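PDB 1J7X: interphotoreceptor retinoid-binding protein from Xenopus laevis, which probably binds and carries retinoids between the photoreceptors and the pigment epithelium of the retina. Local coordinates for residues E218-A221 with Y222-S226. Residues are numbered along the deposited sequence; the frame is centred on the assembly and turned at random.
Sequences EEFA and YLMQS
Phe220 and Met224, a selenomethionine one helical turn further on, lie side by side and point the same way from helix 216-226. The CZ corner of the Phe220 ring meets Met224 SE at 4.1 Å. The selenium stands 37° off the ring normal, an oblique Met-aromatic contact. The Phe220 ring swings beside its own carbonyl carbon (chi1 179°), toward the following turn, while the Met224 chain, bent at chi2 and chi3, turns its selenium to meet it. The backbone joins the same two residues, Met224 N donating to Phe220 O at 2.9 Å. Tyr222 is tied in the same way, its N bonding Glu218 O at 2.7 Å, and Ala221 O accepts Gln225 N at 2.9 Å. Tyr222 OH is hydrogen-bonded to Asp265 OD2, with its ring stacked on Trp271; the Glu218 carboxylate hydrogen-bonds Thr237 and the backbone N of Gly239 and Asn240. Leu162 of helix 158-163 touches both Phe220 and Met224. The helix links strands 204-209 and 231-234 in a beta-alpha-beta crossover of the ClpP/crotonase-like fold. Chemically, the turn is divided: dispersion and selenium-aromatic attraction probably join the apolar pair on one flank, whereas Glu218 and Tyr222 send polar groups to anchor the helix to surrounding segments.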
ATOM      1  N   GLU A 218      -0.131   1.389  -3.604  1.00 14.68           N
ATOM      2  CA  GLU A 218      -0.652   2.292  -2.563  1.00 12.64           C
ATOM      3  C   GLU A 218       0.439   2.680  -1.537  1.00 13.76           C
ATOM      4  O   GLU A 218       0.588   3.799  -1.189  1.00 15.16           O
ATOM      5  CB  GLU A 218      -1.844   1.604  -1.859  1.00 15.24           C
ATOM      6  CG  GLU A 218      -3.040   1.317  -2.756  1.00 12.20           C
ATOM      7  CD  GLU A 218      -4.247   0.727  -1.973  1.00 16.38           C
ATOM      8  OE1 GLU A 218      -4.982   1.550  -1.241  1.00 19.29           O
ATOM      9  OE2 GLU A 218      -4.444  -0.507  -1.992  1.00 21.08           O
ATOM     10  N   GLU A 219       1.240   1.661  -1.194  1.00 15.33           N
ATOM     11  CA  GLU A 219       2.350   1.871  -0.265  1.00 16.50           C
ATOM     12  C   GLU A 219       3.309   2.823  -0.801  1.00 15.75           C
ATOM     13  O   GLU A 219       3.734   3.757  -0.117  1.00 16.76           O
ATOM     14  CB  GLU A 219       3.029   0.586   0.116  1.00 18.83           C
ATOM     15  CG  GLU A 219       2.249  -0.215   1.136  1.00 28.30           C
ATOM     16  CD  GLU A 219       2.980  -1.523   1.608  1.00 32.14           C
ATOM     17  OE1 GLU A 219       4.228  -1.523   1.621  1.00 34.20           O
ATOM     18  OE2 GLU A 219       2.223  -2.507   1.970  1.00 31.68           O
ATOM     19  N   PHE A 220       3.620   2.663  -2.092  1.00 16.10           N
ATOM     20  CA  PHE A 220       4.566   3.610  -2.803  1.00 14.78           C
ATOM     21  C   PHE A 220       4.044   4.999  -2.811  1.00 14.40           C
ATOM     22  O   PHE A 220       4.772   5.993  -2.452  1.00 16.33           O
ATOM     23  CB  PHE A 220       4.906   3.120  -4.234  1.00 16.29           C
ATOM     24  CG  PHE A 220       5.809   4.018  -4.955  1.00 13.53           C
ATOM     25  CD1 PHE A 220       7.134   3.938  -4.814  1.00 23.03           C
ATOM     26  CD2 PHE A 220       5.306   4.969  -5.863  1.00 13.44           C
ATOM     27  CE1 PHE A 220       7.964   4.934  -5.438  1.00 20.55           C
ATOM     28  CE2 PHE A 220       6.107   5.788  -6.520  1.00 18.19           C
ATOM     29  CZ  PHE A 220       7.429   5.783  -6.320  1.00 19.65           C
ATOM     30  N   ALA A 221       2.769   5.133  -3.215  1.00 12.77           N
ATOM     31  CA  ALA A 221       2.123   6.461  -3.271  1.00 15.85           C
ATOM     32  C   ALA A 221       2.065   7.115  -1.838  1.00 15.63           C
ATOM     33  O   ALA A 221       2.357   8.317  -1.608  1.00 16.51           O
ATOM     34  CB  ALA A 221       0.693   6.416  -3.843  1.00 17.49           C
ATOM     35  N   TYR A 222       1.618   6.278  -0.931  1.00 18.49           N
ATOM     36  CA  TYR A 222       1.510   6.753   0.500  1.00 17.07           C
ATOM     37  C   TYR A 222       2.856   7.287   1.031  1.00 17.36           C
ATOM     38  O   TYR A 222       2.958   8.406   1.574  1.00 16.67           O
ATOM     39  CB  TYR A 222       0.967   5.648   1.392  1.00 15.95           C
ATOM     40  CG  TYR A 222       0.784   6.106   2.806  1.00 17.77           C
ATOM     41  CD1 TYR A 222      -0.318   6.845   3.199  1.00 24.64           C
ATOM     42  CD2 TYR A 222       1.801   5.874   3.720  1.00 18.11           C
ATOM     43  CE1 TYR A 222      -0.411   7.322   4.574  1.00 22.38           C
ATOM     44  CE2 TYR A 222       1.726   6.391   5.053  1.00 25.54           C
ATOM     45  CZ  TYR A 222       0.585   7.076   5.450  1.00 22.05           C
ATOM     46  OH  TYR A 222       0.485   7.566   6.729  1.00 26.32           O
ATOM     47  N   LEU A 223       3.879   6.465   0.787  1.00 16.80           N
ATOM     48  CA  LEU A 223       5.239   6.810   1.222  1.00 18.35           C
ATOM     49  C   LEU A 223       5.813   8.018   0.551  1.00 18.73           C
ATOM     50  O   LEU A 223       6.404   8.945   1.216  1.00 18.58           O
ATOM     51  CB  LEU A 223       6.155   5.588   1.101  1.00 18.16           C
ATOM     52  CG  LEU A 223       5.808   4.547   2.125  1.00 20.03           C
ATOM     53  CD1 LEU A 223       6.645   3.343   1.799  1.00 19.01           C
ATOM     54  CD2 LEU A 223       6.119   5.020   3.628  1.00 18.89           C
HETATM   55  N   MSE A 224       5.524   8.191  -0.738  1.00 18.54           N
HETATM   56  CA  MSE A 224       5.947   9.392  -1.424  1.00 18.02           C
HETATM   57  C   MSE A 224       5.244  10.565  -0.838  1.00 19.21           C
HETATM   58  O   MSE A 224       5.829  11.658  -0.753  1.00 19.89           O
HETATM   59  CB  MSE A 224       5.762   9.323  -2.960  1.00 19.03           C
HETATM   60  CG  MSE A 224       7.130   9.786  -3.726  1.00 29.68           C
HETATM   61 SE   MSE A 224       8.465   8.887  -3.841  1.00  7.03          SE
HETATM   62  CE  MSE A 224       9.118   9.220  -2.713  1.00 30.69           C
ATOM     63  N   GLN A 225       3.994  10.347  -0.423  1.00 15.69           N
ATOM     64  CA  GLN A 225       3.264  11.453   0.226  1.00 17.74           C
ATOM     65  C   GLN A 225       3.731  11.753   1.635  1.00 17.83           C
ATOM     66  O   GLN A 225       3.905  12.884   2.011  1.00 19.97           O
ATOM     67  CB  GLN A 225       1.699  11.067   0.175  1.00 16.51           C
ATOM     68  CG  GLN A 225       0.852  12.143   0.756  1.00 18.49           C
ATOM     69  CD  GLN A 225      -0.609  11.725   0.789  1.00 18.13           C
ATOM     70  OE1 GLN A 225      -0.943  10.721   1.457  1.00 21.14           O
ATOM     71  NE2 GLN A 225      -1.429  12.350  -0.075  1.00 16.83           N
ATOM     72  N   SER A 226       3.949  10.725   2.450  1.00 19.37           N
ATOM     73  CA  SER A 226       4.339  10.866   3.813  1.00 20.76           C
ATOM     74  C   SER A 226       5.751  11.498   3.973  1.00 24.43           C
ATOM     75  O   SER A 226       6.098  12.178   4.977  1.00 22.43           O
ATOM     76  CB  SER A 226       4.271   9.505   4.525  1.00 20.82           C
ATOM     77  OG  SER A 226       5.240   8.608   4.039  1.00 24.57           O
TER